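Local coordinates for protein beta-glucosidase (Saccharopolyspora erythraea D, PDB 5M6G) that probably hydrolyses terminal non-reducing beta-D-glucosyl residues and so releases beta-D-glucose, as a member of glycosyl hydrolase family 3, at residues Gly198-Asn203 against Ile596-Gly601; Met585-Ser590 against Pro604-Gly609; Ile85-Ser90 against Pro123-Val128; Val68-Lys73 against Phe339-Arg344; Ala434-Asp439 against Glu518-Thr523. All blocks are in the same frame, centred on the assembly; numbering follows the deposited sequence.

In the fold
Contacts 3 and 4 lie in the buried core of the N-terminal barrel domain: both are parallel strand pairs, strand 68-71 of contact 4 runs beside strand 87-90 of contact 3, and both include a residue lining the sorbitol pocket. Contact 5 belongs to the C-terminal domain, its centre about 40 Å from that of contact 4, and ties a loop to a helix through a lysine paired with a buried aspartate. Contact 2 joins two irregular segments near the C-terminus and is only partly buried, with arginine and proline toward the surface and aromatics inward. It touches contact 1, where magnesium and a salt bridge link the N- and C-terminal domains. Backbone pairing dominates contacts 3 and 4, charge contacts 1 and 5.

Contact 1 (Gly198-Asn203 against Ile596-Gly601); sequences GEKSEN and INDGDG. With MG (magnesium ion), chain D.
E199 faces the 596-601 segment with both carboxylate oxygens engaged. OE1 binds magnesium at 2.2 Å. OE2 turns to the backbone instead, accepting D598 N at 2.8 Å; that donor stands above the carboxylate, 49° out of its plane, and T586 OG1 is a second hydrogen-bond partner of the same oxygen. The side chain gets there by running extended past a CG set between the backbone N and the carbonyl carbon (chi1 76°). Across from it, the metal takes I596 O at 2.3 Å and N597 OD1 at 2.5 Å, with two waters adding to its shell. OD1 of N597 is thus spent on the metal, while ND2 bonds R186 O. Alongside, K200 NZ closes a 2.7 Å salt bridge on D598 OD2, coming in on that oxygen's anti lone pair. Within the type II turn from N597 to D600, D600 N bonds N597 O and N597 N gives its hydrogen to D600 OD2. Magnesium and K200 would largely offset the carboxylates of E199 and D598, so the seam between the N- and C-terminal domains is probably held by shared charge rather than by apolar packing.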
# COMPACT_ATOMS: atom_id res chain seq x y z
N GLY A 198 -10.49 -4.51 -2.86
CA GLY A 198 -11.83 -5.04 -2.68
C GLY A 198 -11.81 -6.54 -2.50
O GLY A 198 -10.79 -7.20 -2.67
N GLU A 199 -12.98 -7.07 -2.15
CA GLU A 199 -13.12 -8.49 -1.86
C GLU A 199 -13.27 -9.34 -3.12
O GLU A 199 -13.18 -10.57 -3.02
CB GLU A 199 -14.32 -8.73 -0.94
CG GLU A 199 -15.65 -8.63 -1.67
CD GLU A 199 -16.84 -8.73 -0.73
OE1 GLU A 199 -16.66 -8.56 0.50
OE2 GLU A 199 -17.96 -8.96 -1.23
N LYS A 200 -13.53 -8.74 -4.27
CA LYS A 200 -13.73 -9.48 -5.51
C LYS A 200 -12.51 -9.34 -6.40
O LYS A 200 -11.95 -8.25 -6.54
CB LYS A 200 -14.97 -9.00 -6.25
CG LYS A 200 -16.26 -9.22 -5.47
CD LYS A 200 -17.46 -8.70 -6.23
CE LYS A 200 -17.80 -9.56 -7.42
NZ LYS A 200 -18.81 -10.57 -7.05
N SER A 201 -12.10 -10.46 -7.00
CA SER A 201 -10.94 -10.43 -7.89
C SER A 201 -11.09 -9.38 -8.98
O SER A 201 -10.09 -8.80 -9.41
CB SER A 201 -10.72 -11.82 -8.51
OG SER A 201 -11.80 -12.13 -9.35
N GLU A 202 -12.33 -9.14 -9.46
CA GLU A 202 -12.59 -8.03 -10.37
C GLU A 202 -12.03 -6.73 -9.83
O GLU A 202 -11.41 -5.95 -10.56
CB GLU A 202 -14.10 -7.89 -10.60
CG GLU A 202 -14.59 -6.44 -10.79
CD GLU A 202 -15.82 -6.08 -9.94
OE1 GLU A 202 -16.72 -6.92 -9.77
OE2 GLU A 202 -15.88 -4.93 -9.45
N ASN A 203 -12.27 -6.45 -8.54
CA ASN A 203 -11.86 -5.19 -7.96
C ASN A 203 -10.36 -4.99 -8.12
O ASN A 203 -9.90 -4.07 -8.80
CB ASN A 203 -12.25 -5.13 -6.47
CG ASN A 203 -13.77 -5.12 -6.25
OD1 ASN A 203 -14.52 -4.55 -7.05
ND2 ASN A 203 -14.23 -5.73 -5.14
N ILE A 596 -17.45 -12.48 5.30
CA ILE A 596 -18.64 -12.31 4.48
C ILE A 596 -18.22 -11.75 3.13
O ILE A 596 -17.45 -10.79 3.05
CB ILE A 596 -19.70 -11.43 5.16
CG1 ILE A 596 -20.98 -11.39 4.31
CG2 ILE A 596 -19.16 -10.02 5.46
CD1 ILE A 596 -22.20 -10.86 5.04
N ASN A 597 -18.72 -12.37 2.06
CA ASN A 597 -18.30 -11.99 0.73
C ASN A 597 -19.45 -12.18 -0.24
O ASN A 597 -20.29 -13.07 -0.06
CB ASN A 597 -17.08 -12.79 0.26
CG ASN A 597 -15.87 -12.51 1.10
OD1 ASN A 597 -15.21 -11.50 0.92
ND2 ASN A 597 -15.56 -13.42 2.03
N ASP A 598 -19.46 -11.35 -1.27
CA ASP A 598 -20.48 -11.39 -2.30
C ASP A 598 -20.66 -12.81 -2.82
O ASP A 598 -19.68 -13.49 -3.14
CB ASP A 598 -20.08 -10.45 -3.44
CG ASP A 598 -21.24 -10.09 -4.34
OD1 ASP A 598 -22.33 -9.81 -3.81
OD2 ASP A 598 -21.06 -10.09 -5.57
N GLY A 599 -21.91 -13.26 -2.86
CA GLY A 599 -22.24 -14.57 -3.37
C GLY A 599 -22.15 -15.70 -2.38
O GLY A 599 -22.43 -16.85 -2.76
N ASP A 600 -21.79 -15.44 -1.13
CA ASP A 600 -21.68 -16.52 -0.16
C ASP A 600 -23.02 -16.89 0.49
O ASP A 600 -23.03 -17.71 1.40
CB ASP A 600 -20.64 -16.19 0.92
CG ASP A 600 -21.09 -15.10 1.88
OD1 ASP A 600 -22.24 -14.58 1.77
OD2 ASP A 600 -20.27 -14.76 2.77
N GLY A 601 -24.13 -16.29 0.05
CA GLY A 601 -25.43 -16.64 0.59
C GLY A 601 -25.82 -15.94 1.88
O GLY A 601 -26.99 -15.98 2.26
MG MG D . -15.73 -9.48 2.21
O HOH W 1 -13.68 -8.88 2.74
O HOH W 2 -16.50 -7.95 3.73

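Contact 2 (Met585-Ser590 against Pro604-Gly609); sequences MTWMRS and PLFPHG
W587 lies against F606 and L605, and its side chain can be followed outward. CB sits 3.5 Å from F606 O and also touches F606 CD2. Next, CG meets F606 CD2 at 3.9 Å: F606 turns its edge to the face of the tryptophan's five-membered ring, a T-shaped pair with planes at 88°. CD1 then touches L605 CD2 at 3.9 Å. At the far end of the five-membered ring NE1 gives a weak hydrogen bond to L544 O, and the indole packs on A558 and W560 of strand 555-560. CG lies anti to the backbone N (chi1 -161°), which carries the ring across to the second segment. The backbones beneath form a single antiparallel bridge: W587 N donates to F606 O at 2.9 Å, while W587 O is met by the N-H groups of both L605 and F606, each weakly. Two residues facing one make this a classic beta bulge, here between two otherwise irregular stretches of the C-terminal domain. Toward one end T586 CG2 presses tightly on P604 CB, 3.4 Å away, and T586 OG1, already bonded to E199, accepts a hydrogen bond from a water that in turn accepts one from H608 N. At the other end the R589 guanidinium lays one face over P604 O, and its NH2 forms a salt bridge with D603.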
# COMPACT_ATOMS: atom_id res chain seq x y z
N MET A 585 -16.34 -3.94 -0.39
CA MET A 585 -16.48 -5.10 0.48
C MET A 585 -17.94 -5.20 0.89
O MET A 585 -18.63 -4.18 1.03
CB MET A 585 -15.60 -5.02 1.75
CG MET A 585 -14.11 -5.38 1.61
SD MET A 585 -13.23 -4.19 0.60
CE MET A 585 -11.49 -4.56 0.91
N THR A 586 -18.41 -6.43 1.09
CA THR A 586 -19.74 -6.65 1.65
C THR A 586 -19.76 -6.24 3.12
O THR A 586 -18.85 -6.57 3.88
CB THR A 586 -20.11 -8.13 1.49
OG1 THR A 586 -20.21 -8.46 0.09
CG2 THR A 586 -21.44 -8.42 2.14
N TRP A 587 -20.80 -5.52 3.53
CA TRP A 587 -20.86 -4.94 4.87
C TRP A 587 -21.70 -5.82 5.79
O TRP A 587 -22.90 -6.02 5.55
CB TRP A 587 -21.44 -3.53 4.82
CG TRP A 587 -21.13 -2.71 6.03
CD1 TRP A 587 -21.51 -2.98 7.32
CD2 TRP A 587 -20.40 -1.47 6.07
NE1 TRP A 587 -21.05 -1.98 8.17
CE2 TRP A 587 -20.36 -1.05 7.42
CE3 TRP A 587 -19.77 -0.69 5.10
CZ2 TRP A 587 -19.71 0.11 7.82
CZ3 TRP A 587 -19.12 0.48 5.51
CH2 TRP A 587 -19.10 0.87 6.85
N MET A 588 -21.09 -6.29 6.88
CA MET A 588 -21.69 -7.29 7.76
C MET A 588 -22.94 -6.77 8.48
O MET A 588 -23.02 -5.60 8.87
CB MET A 588 -20.66 -7.75 8.80
CG MET A 588 -20.39 -6.68 9.87
SD MET A 588 -18.93 -6.95 10.88
CE MET A 588 -17.73 -5.94 10.01
N ARG A 589 -23.92 -7.67 8.67
CA ARG A 589 -24.96 -7.44 9.67
C ARG A 589 -24.44 -7.72 11.07
O ARG A 589 -24.97 -7.18 12.05
CB ARG A 589 -26.19 -8.34 9.43
CG ARG A 589 -27.12 -7.90 8.34
CD ARG A 589 -28.41 -8.73 8.34
NE ARG A 589 -29.16 -8.47 7.12
CZ ARG A 589 -29.91 -7.40 6.92
NH1 ARG A 589 -30.02 -6.47 7.86
NH2 ARG A 589 -30.54 -7.25 5.76
N SER A 590 -23.43 -8.57 11.16
CA SER A 590 -22.92 -9.03 12.44
C SER A 590 -21.49 -9.49 12.24
O SER A 590 -21.16 -10.09 11.22
CB SER A 590 -23.78 -10.17 12.99
OG SER A 590 -23.10 -10.86 14.01
N PRO A 604 -26.31 -9.56 4.00
CA PRO A 604 -25.50 -8.48 4.57
C PRO A 604 -26.34 -7.26 4.93
O PRO A 604 -27.47 -7.09 4.48
CB PRO A 604 -24.54 -8.14 3.41
CG PRO A 604 -25.41 -8.30 2.20
CD PRO A 604 -26.33 -9.50 2.53
N LEU A 605 -25.75 -6.39 5.77
CA LEU A 605 -26.35 -5.08 6.01
C LEU A 605 -26.39 -4.26 4.73
O LEU A 605 -27.43 -3.68 4.39
CB LEU A 605 -25.57 -4.34 7.10
CG LEU A 605 -26.15 -2.99 7.52
CD1 LEU A 605 -27.53 -3.18 8.16
CD2 LEU A 605 -25.21 -2.26 8.47
N PHE A 606 -25.26 -4.19 4.01
CA PHE A 606 -25.18 -3.58 2.68
C PHE A 606 -24.39 -4.51 1.77
O PHE A 606 -23.28 -4.95 2.14
CB PHE A 606 -24.48 -2.20 2.72
CG PHE A 606 -25.05 -1.24 3.71
CD1 PHE A 606 -26.25 -0.60 3.47
CD2 PHE A 606 -24.36 -0.95 4.88
CE1 PHE A 606 -26.77 0.30 4.39
CE2 PHE A 606 -24.88 -0.04 5.80
CZ PHE A 606 -26.09 0.57 5.56
N PRO A 607 -24.88 -4.81 0.57
CA PRO A 607 -24.15 -5.70 -0.33
C PRO A 607 -23.01 -5.00 -1.05
O PRO A 607 -22.95 -3.77 -1.15
CB PRO A 607 -25.22 -6.14 -1.34
CG PRO A 607 -26.11 -4.91 -1.44
CD PRO A 607 -26.12 -4.29 -0.05
N HIS A 608 -22.10 -5.82 -1.57
CA HIS A 608 -21.06 -5.34 -2.48
C HIS A 608 -21.69 -4.54 -3.61
O HIS A 608 -22.73 -4.90 -4.15
CB HIS A 608 -20.30 -6.55 -3.03
CG HIS A 608 -19.11 -6.19 -3.86
ND1 HIS A 608 -19.22 -5.76 -5.17
CD2 HIS A 608 -17.79 -6.19 -3.57
CE1 HIS A 608 -18.02 -5.50 -5.64
NE2 HIS A 608 -17.13 -5.77 -4.70
N GLY A 609 -21.07 -3.41 -3.95
CA GLY A 609 -21.59 -2.57 -5.01
C GLY A 609 -22.66 -1.59 -4.60
O GLY A 609 -23.12 -0.82 -5.44
O HOH W 3 -22.48 -8.57 -1.24

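Contact 3 (Ile85-Ser90 against Pro123-Val128); sequences IGSVLS and PLIYGV
S87 and I125 open the tight part of this parallel strand pair. I125 O is gripped twice, by V88 N in the carbonyl plane and by S87 OG at 2.7 Å, the hydroxyl standing 43° out of that plane. S87 OG is placed for this by lying anti to the backbone N (chi1 -178°), and it also bonds Q69 NE2 on the neighbouring strand. One step on, G127 N donates to V88 O at 2.9 Å, and the same carbonyl oxygen rests over a face of the Y126 ring. V88 fills in around it, its CG1 3.6 Å from Y126 CE2 and its CG2 equally near L124 CD2. Strands 87-90 and 125-128, with helix 101-116 between them in sequence, make a beta-alpha-beta unit of the TIM-barrel-type N-terminal domain. V88, Y126 and S90 face the surrounding helices, where M107 covers Y126 and W104 covers S90, whereas L89 points the other way and touches the bound sorbitol. The Y126 hydroxyl donates to S90 OG at 2.7 Å, with that oxygen at the ring's edge and in its plane; S90 OG is also bonded to S94 O. A phenylalanine here would keep the ring but is likely to leave S90 OG without this donor and the ring's outer end without its tether. The ends of the pairing are looser: I125 N reaches G86 O only weakly, at 3.3 Å, and past S90 N to G127 O the side chains draw apart, V128 CG2 staying 4.2 Å from S90 CB.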
# COMPACT_ATOMS: atom_id res chain seq x y z
N ILE A 85 26.26 -5.09 -2.45
CA ILE A 85 24.85 -5.37 -2.22
C ILE A 85 24.01 -4.75 -3.34
O ILE A 85 24.31 -3.66 -3.83
CB ILE A 85 24.45 -4.89 -0.82
CG1 ILE A 85 24.88 -5.94 0.21
CG2 ILE A 85 22.95 -4.56 -0.71
CD1 ILE A 85 25.04 -5.41 1.60
N GLY A 86 22.96 -5.46 -3.76
CA GLY A 86 22.22 -5.03 -4.93
C GLY A 86 21.16 -3.98 -4.65
O GLY A 86 20.82 -3.19 -5.53
N SER A 87 20.65 -3.93 -3.43
CA SER A 87 19.52 -3.06 -3.18
C SER A 87 19.50 -2.62 -1.73
O SER A 87 20.02 -3.32 -0.85
CB SER A 87 18.20 -3.76 -3.53
OG SER A 87 17.10 -2.89 -3.34
N VAL A 88 18.89 -1.46 -1.49
CA VAL A 88 18.59 -0.98 -0.15
C VAL A 88 17.12 -0.59 -0.13
O VAL A 88 16.55 -0.21 -1.16
CB VAL A 88 19.50 0.21 0.24
CG1 VAL A 88 19.11 0.80 1.59
CG2 VAL A 88 20.97 -0.22 0.26
N LEU A 89 16.48 -0.72 1.04
CA LEU A 89 15.13 -0.22 1.22
C LEU A 89 15.06 0.65 2.46
O LEU A 89 15.90 0.56 3.37
CB LEU A 89 14.07 -1.34 1.35
CG LEU A 89 13.93 -2.06 2.70
CD1 LEU A 89 12.50 -2.55 2.95
CD2 LEU A 89 14.90 -3.23 2.82
N SER A 90 14.06 1.53 2.48
CA SER A 90 13.59 2.13 3.71
C SER A 90 12.36 1.35 4.14
O SER A 90 11.38 1.26 3.39
CB SER A 90 13.23 3.61 3.53
OG SER A 90 14.39 4.42 3.55
N PRO A 123 24.86 -0.02 -10.40
CA PRO A 123 24.12 0.93 -9.57
C PRO A 123 23.15 0.20 -8.65
O PRO A 123 22.67 -0.90 -8.94
CB PRO A 123 23.39 1.81 -10.59
CG PRO A 123 23.28 0.95 -11.81
CD PRO A 123 24.46 0.03 -11.81
N LEU A 124 22.91 0.83 -7.51
CA LEU A 124 21.94 0.34 -6.54
C LEU A 124 20.52 0.57 -7.05
O LEU A 124 20.25 1.54 -7.77
CB LEU A 124 22.15 1.06 -5.22
CG LEU A 124 21.71 0.44 -3.92
CD1 LEU A 124 22.54 -0.79 -3.64
CD2 LEU A 124 21.90 1.47 -2.83
N ILE A 125 19.61 -0.30 -6.65
CA ILE A 125 18.17 -0.05 -6.78
C ILE A 125 17.62 0.13 -5.36
O ILE A 125 17.98 -0.62 -4.45
CB ILE A 125 17.45 -1.17 -7.56
CG1 ILE A 125 16.03 -0.74 -7.97
CG2 ILE A 125 17.41 -2.49 -6.78
CD1 ILE A 125 15.35 -1.75 -8.89
N TYR A 126 16.83 1.18 -5.17
CA TYR A 126 16.32 1.52 -3.84
C TYR A 126 14.81 1.31 -3.83
O TYR A 126 14.11 1.79 -4.72
CB TYR A 126 16.66 2.97 -3.49
CG TYR A 126 16.67 3.27 -2.00
CD1 TYR A 126 15.47 3.31 -1.27
CD2 TYR A 126 17.86 3.49 -1.32
CE1 TYR A 126 15.48 3.58 0.09
CE2 TYR A 126 17.88 3.76 0.04
CZ TYR A 126 16.68 3.80 0.74
OH TYR A 126 16.69 4.06 2.09
N GLY A 127 14.32 0.59 -2.82
CA GLY A 127 12.90 0.32 -2.68
C GLY A 127 12.26 0.98 -1.47
O GLY A 127 12.95 1.29 -0.49
N VAL A 128 10.95 1.20 -1.51
CA VAL A 128 10.25 1.87 -0.42
C VAL A 128 8.78 1.49 -0.52
O VAL A 128 8.29 1.14 -1.60
CB VAL A 128 10.44 3.41 -0.51
CG1 VAL A 128 9.64 3.99 -1.67
CG2 VAL A 128 10.04 4.08 0.79

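Contact 4 (Val68-Lys73 against Phe339-Arg344); sequences VQVERK and FMMSSR
Q69 and M340 run side by side on the same face of the sheet, pointing the same way. The Q69 amide oxygen OE1 lies against the thioether, 3.3 Å from both M340 CG and M340 CE, and has no polar partner in the model; its NE2 bonds S87 OG instead. On the opposite face M341 meets V68 at about a right angle. Its CG sits between the backbone N and the carbonyl carbon (chi1 62°) and the chain bends again at its end, so SD and CE both come to 4.0 Å from V68 CG1. The backbones between are parallel and regular: M341 N gives a 2.9 Å bond to Q69 O, and E71 N follows onto M341 O. Beyond the paired strands, a water links E71 OE1 to S342 O. K73 reaches that same OE1 with its N and NZ from opposite faces of the carboxylate, and E71 OE2 is held by S94 and G91. M340 also touches the bound sorbitol. Strand 68-71 lies between 339-341 and 87-90 in the barrel sheet; helix 345-357 packs over V68, V70 and M341, while Q69 and M340 lean on L89 of strand 87-90.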
# COMPACT_ATOMS: atom_id res chain seq x y z
N VAL A 68 20.70 -9.35 -2.44
CA VAL A 68 20.44 -8.80 -1.11
C VAL A 68 19.76 -7.44 -1.24
O VAL A 68 20.21 -6.58 -2.01
CB VAL A 68 21.75 -8.69 -0.31
CG1 VAL A 68 21.50 -7.94 1.00
CG2 VAL A 68 22.36 -10.08 -0.05
N GLN A 69 18.67 -7.25 -0.50
CA GLN A 69 18.11 -5.92 -0.27
C GLN A 69 18.11 -5.69 1.23
O GLN A 69 17.40 -6.38 1.97
CB GLN A 69 16.70 -5.78 -0.84
CG GLN A 69 16.09 -4.38 -0.64
CD GLN A 69 14.66 -4.33 -1.10
OE1 GLN A 69 13.79 -4.92 -0.49
NE2 GLN A 69 14.42 -3.66 -2.22
N VAL A 70 18.94 -4.75 1.69
CA VAL A 70 19.16 -4.52 3.11
C VAL A 70 18.50 -3.21 3.53
O VAL A 70 18.52 -2.23 2.77
CB VAL A 70 20.66 -4.55 3.47
CG1 VAL A 70 21.46 -3.38 2.85
CG2 VAL A 70 20.84 -4.60 4.98
N GLU A 71 17.92 -3.21 4.72
CA GLU A 71 17.28 -2.01 5.25
C GLU A 71 18.35 -1.00 5.66
O GLU A 71 19.38 -1.36 6.24
CB GLU A 71 16.39 -2.38 6.44
CG GLU A 71 15.15 -1.50 6.61
CD GLU A 71 15.46 -0.14 7.21
OE1 GLU A 71 16.34 -0.06 8.09
OE2 GLU A 71 14.83 0.85 6.79
N ARG A 72 18.10 0.28 5.34
CA ARG A 72 19.16 1.29 5.41
C ARG A 72 19.77 1.42 6.80
O ARG A 72 20.94 1.77 6.93
CB ARG A 72 18.61 2.64 4.95
CG ARG A 72 17.36 3.05 5.74
CD ARG A 72 16.98 4.51 5.50
NE ARG A 72 17.90 5.45 6.15
CZ ARG A 72 17.78 5.85 7.41
NH1 ARG A 72 16.79 5.39 8.15
NH2 ARG A 72 18.64 6.72 7.92
N LYS A 73 18.99 1.16 7.87
CA LYS A 73 19.56 1.28 9.21
C LYS A 73 20.67 0.27 9.46
O LYS A 73 21.51 0.49 10.35
CB LYS A 73 18.47 1.13 10.27
CG LYS A 73 17.51 2.32 10.35
CD LYS A 73 16.57 2.22 11.56
CE LYS A 73 15.67 0.99 11.47
NZ LYS A 73 14.67 1.12 10.37
N PHE A 339 16.26 -10.85 -1.64
CA PHE A 339 15.86 -11.15 -0.27
C PHE A 339 15.92 -9.89 0.58
O PHE A 339 16.99 -9.29 0.74
CB PHE A 339 16.70 -12.29 0.28
CG PHE A 339 16.41 -13.57 -0.42
CD1 PHE A 339 16.99 -13.84 -1.65
CD2 PHE A 339 15.45 -14.44 0.07
CE1 PHE A 339 16.66 -14.99 -2.34
CE2 PHE A 339 15.13 -15.59 -0.60
CZ PHE A 339 15.73 -15.87 -1.80
N MET A 340 14.76 -9.49 1.08
CA MET A 340 14.59 -8.26 1.84
C MET A 340 14.87 -8.57 3.31
O MET A 340 14.20 -9.43 3.90
CB MET A 340 13.17 -7.73 1.66
CG MET A 340 12.91 -6.40 2.36
SD MET A 340 11.13 -6.03 2.34
CE MET A 340 10.82 -5.93 0.59
N MET A 341 15.87 -7.90 3.89
CA MET A 341 16.30 -8.23 5.24
C MET A 341 16.58 -6.96 6.03
O MET A 341 17.03 -5.95 5.47
CB MET A 341 17.53 -9.15 5.21
CG MET A 341 18.76 -8.53 4.55
SD MET A 341 19.99 -9.83 4.24
CE MET A 341 19.23 -10.72 2.87
N SER A 342 16.33 -7.03 7.34
CA SER A 342 16.53 -5.90 8.24
C SER A 342 17.99 -5.73 8.64
O SER A 342 18.36 -4.65 9.11
CB SER A 342 15.69 -6.06 9.51
OG SER A 342 16.04 -7.23 10.23
N SER A 343 18.80 -6.77 8.48
CA SER A 343 20.20 -6.80 8.85
C SER A 343 20.75 -8.16 8.45
O SER A 343 20.04 -8.95 7.81
CB SER A 343 20.38 -6.58 10.35
OG SER A 343 19.75 -7.63 11.07
N ARG A 344 22.00 -8.44 8.83
CA ARG A 344 22.63 -9.75 8.62
C ARG A 344 22.93 -10.04 7.14
O ARG A 344 22.96 -11.20 6.73
CB ARG A 344 21.78 -10.88 9.22
CG ARG A 344 21.75 -10.90 10.74
CD ARG A 344 20.40 -11.41 11.23
NE ARG A 344 19.32 -10.54 10.77
CZ ARG A 344 18.12 -10.99 10.40
NH1 ARG A 344 17.19 -10.14 9.98
NH2 ARG A 344 17.85 -12.28 10.46
O HOH W 4 17.20 -2.24 10.11

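Contact 5 (Ala434-Asp439 against Glu518-Thr523); sequences AGKNAD and EEDRAT
K436 NZ is gripped from several sides. D520 OD1 takes it at 2.7 Å, from the syn side and 30° out of the carboxylate plane, and D520 OD2 adds a weak bond at 2.9 Å. D517, just ahead of the helix, forms a second salt bridge with NZ, and G499 O accepts a hydrogen bond from it. D520 is itself held in place, since OD2 also receives G499 N. The lysine reaches this spot through a CG set between the backbone N and the carbonyl carbon (chi1 71°), an extended middle, and a final bend (chi4 -73°) that swings NZ onto the carboxylate, the two side chains crossing at roughly a right angle. A water completes the link from the backbone side: it accepts K436 N and donates to D520 OD1 at 2.6 Å. Nearer the root of the lysine, K436 CB lies 3.5 Å from E519 OE1, an oxygen whose charge is met by R482. The apolar share is small, with T523 CG2 packing on A434 CB at 3.6 Å. A methionine in place of K436 would probably leave the carboxylates of D520 and D517 near each other without their positive mate. K436 itself sits in a type I turn from G435 to A438, closed by A438 N to G435 O. The loop that follows parallel strand 431-434 is thus laid against the start of helix 518-528, in keeping with the alpha/beta sandwich of family 3 C-terminal domains.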
# COMPACT_ATOMS: atom_id res chain seq x y z
N ALA A 434 -18.24 16.66 15.62
CA ALA A 434 -17.66 15.90 16.71
C ALA A 434 -16.99 14.66 16.14
O ALA A 434 -17.10 14.36 14.95
CB ALA A 434 -18.72 15.49 17.75
N GLY A 435 -16.30 13.94 17.01
CA GLY A 435 -15.68 12.67 16.63
C GLY A 435 -14.16 12.74 16.67
O GLY A 435 -13.55 13.75 16.30
N LYS A 436 -13.54 11.63 17.10
CA LYS A 436 -12.07 11.60 17.18
C LYS A 436 -11.40 11.60 15.81
O LYS A 436 -10.19 11.82 15.73
CB LYS A 436 -11.61 10.38 17.98
CG LYS A 436 -11.80 9.04 17.28
CD LYS A 436 -11.06 7.92 18.04
CE LYS A 436 -11.28 6.55 17.40
NZ LYS A 436 -12.66 5.98 17.61
N ASN A 437 -12.15 11.37 14.73
CA ASN A 437 -11.59 11.40 13.39
C ASN A 437 -11.98 12.65 12.61
O ASN A 437 -11.73 12.72 11.41
CB ASN A 437 -12.00 10.13 12.63
CG ASN A 437 -11.25 8.91 13.13
OD1 ASN A 437 -10.27 9.06 13.86
ND2 ASN A 437 -11.69 7.70 12.75
N ALA A 438 -12.57 13.65 13.28
CA ALA A 438 -13.04 14.85 12.58
C ALA A 438 -11.92 15.82 12.23
O ALA A 438 -12.04 16.56 11.23
CB ALA A 438 -14.09 15.58 13.44
N ASP A 439 -10.87 15.88 13.04
CA ASP A 439 -9.87 16.94 12.95
C ASP A 439 -8.48 16.35 13.19
O ASP A 439 -7.73 16.78 14.06
CB ASP A 439 -10.16 18.05 13.97
CG ASP A 439 -9.31 19.29 13.77
OD1 ASP A 439 -8.97 19.60 12.61
OD2 ASP A 439 -8.99 19.98 14.76
N GLU A 518 -16.10 2.78 22.70
CA GLU A 518 -17.07 3.40 23.59
C GLU A 518 -17.10 4.91 23.42
O GLU A 518 -18.14 5.54 23.61
CB GLU A 518 -16.79 3.00 25.04
CG GLU A 518 -17.15 1.53 25.30
CD GLU A 518 -17.43 1.20 26.76
OE1 GLU A 518 -17.10 2.04 27.63
OE2 GLU A 518 -18.01 0.12 27.02
N GLU A 519 -15.98 5.50 23.00
CA GLU A 519 -15.97 6.93 22.74
C GLU A 519 -16.87 7.27 21.56
O GLU A 519 -17.69 8.20 21.65
CB GLU A 519 -14.55 7.42 22.48
CG GLU A 519 -14.52 8.87 22.00
CD GLU A 519 -13.12 9.39 21.67
OE1 GLU A 519 -13.02 10.55 21.23
OE2 GLU A 519 -12.12 8.65 21.85
N ASP A 520 -16.74 6.54 20.45
CA ASP A 520 -17.56 6.83 19.28
C ASP A 520 -19.05 6.69 19.60
O ASP A 520 -19.87 7.50 19.14
CB ASP A 520 -17.20 5.91 18.12
CG ASP A 520 -15.81 6.16 17.55
OD1 ASP A 520 -15.13 7.14 17.95
OD2 ASP A 520 -15.38 5.37 16.69
N ARG A 521 -19.42 5.66 20.36
CA ARG A 521 -20.85 5.46 20.64
C ARG A 521 -21.37 6.49 21.63
O ARG A 521 -22.51 6.95 21.50
CB ARG A 521 -21.10 4.03 21.12
CG ARG A 521 -20.52 2.99 20.18
CD ARG A 521 -21.12 1.65 20.40
NE ARG A 521 -20.20 0.82 21.16
CZ ARG A 521 -20.25 0.69 22.48
NH1 ARG A 521 -21.21 1.31 23.16
NH2 ARG A 521 -19.37 -0.08 23.10
N ALA A 522 -20.56 6.86 22.62
CA ALA A 522 -20.94 7.95 23.53
C ALA A 522 -21.13 9.27 22.78
O ALA A 522 -22.08 10.01 23.03
CB ALA A 522 -19.87 8.11 24.61
N THR A 523 -20.22 9.59 21.86
CA THR A 523 -20.32 10.85 21.14
C THR A 523 -21.53 10.88 20.22
O THR A 523 -22.26 11.88 20.17
CB THR A 523 -19.03 11.11 20.36
OG1 THR A 523 -17.98 11.37 21.29
CG2 THR A 523 -19.19 12.32 19.44
O HOH W 5 -15.48 9.72 18.08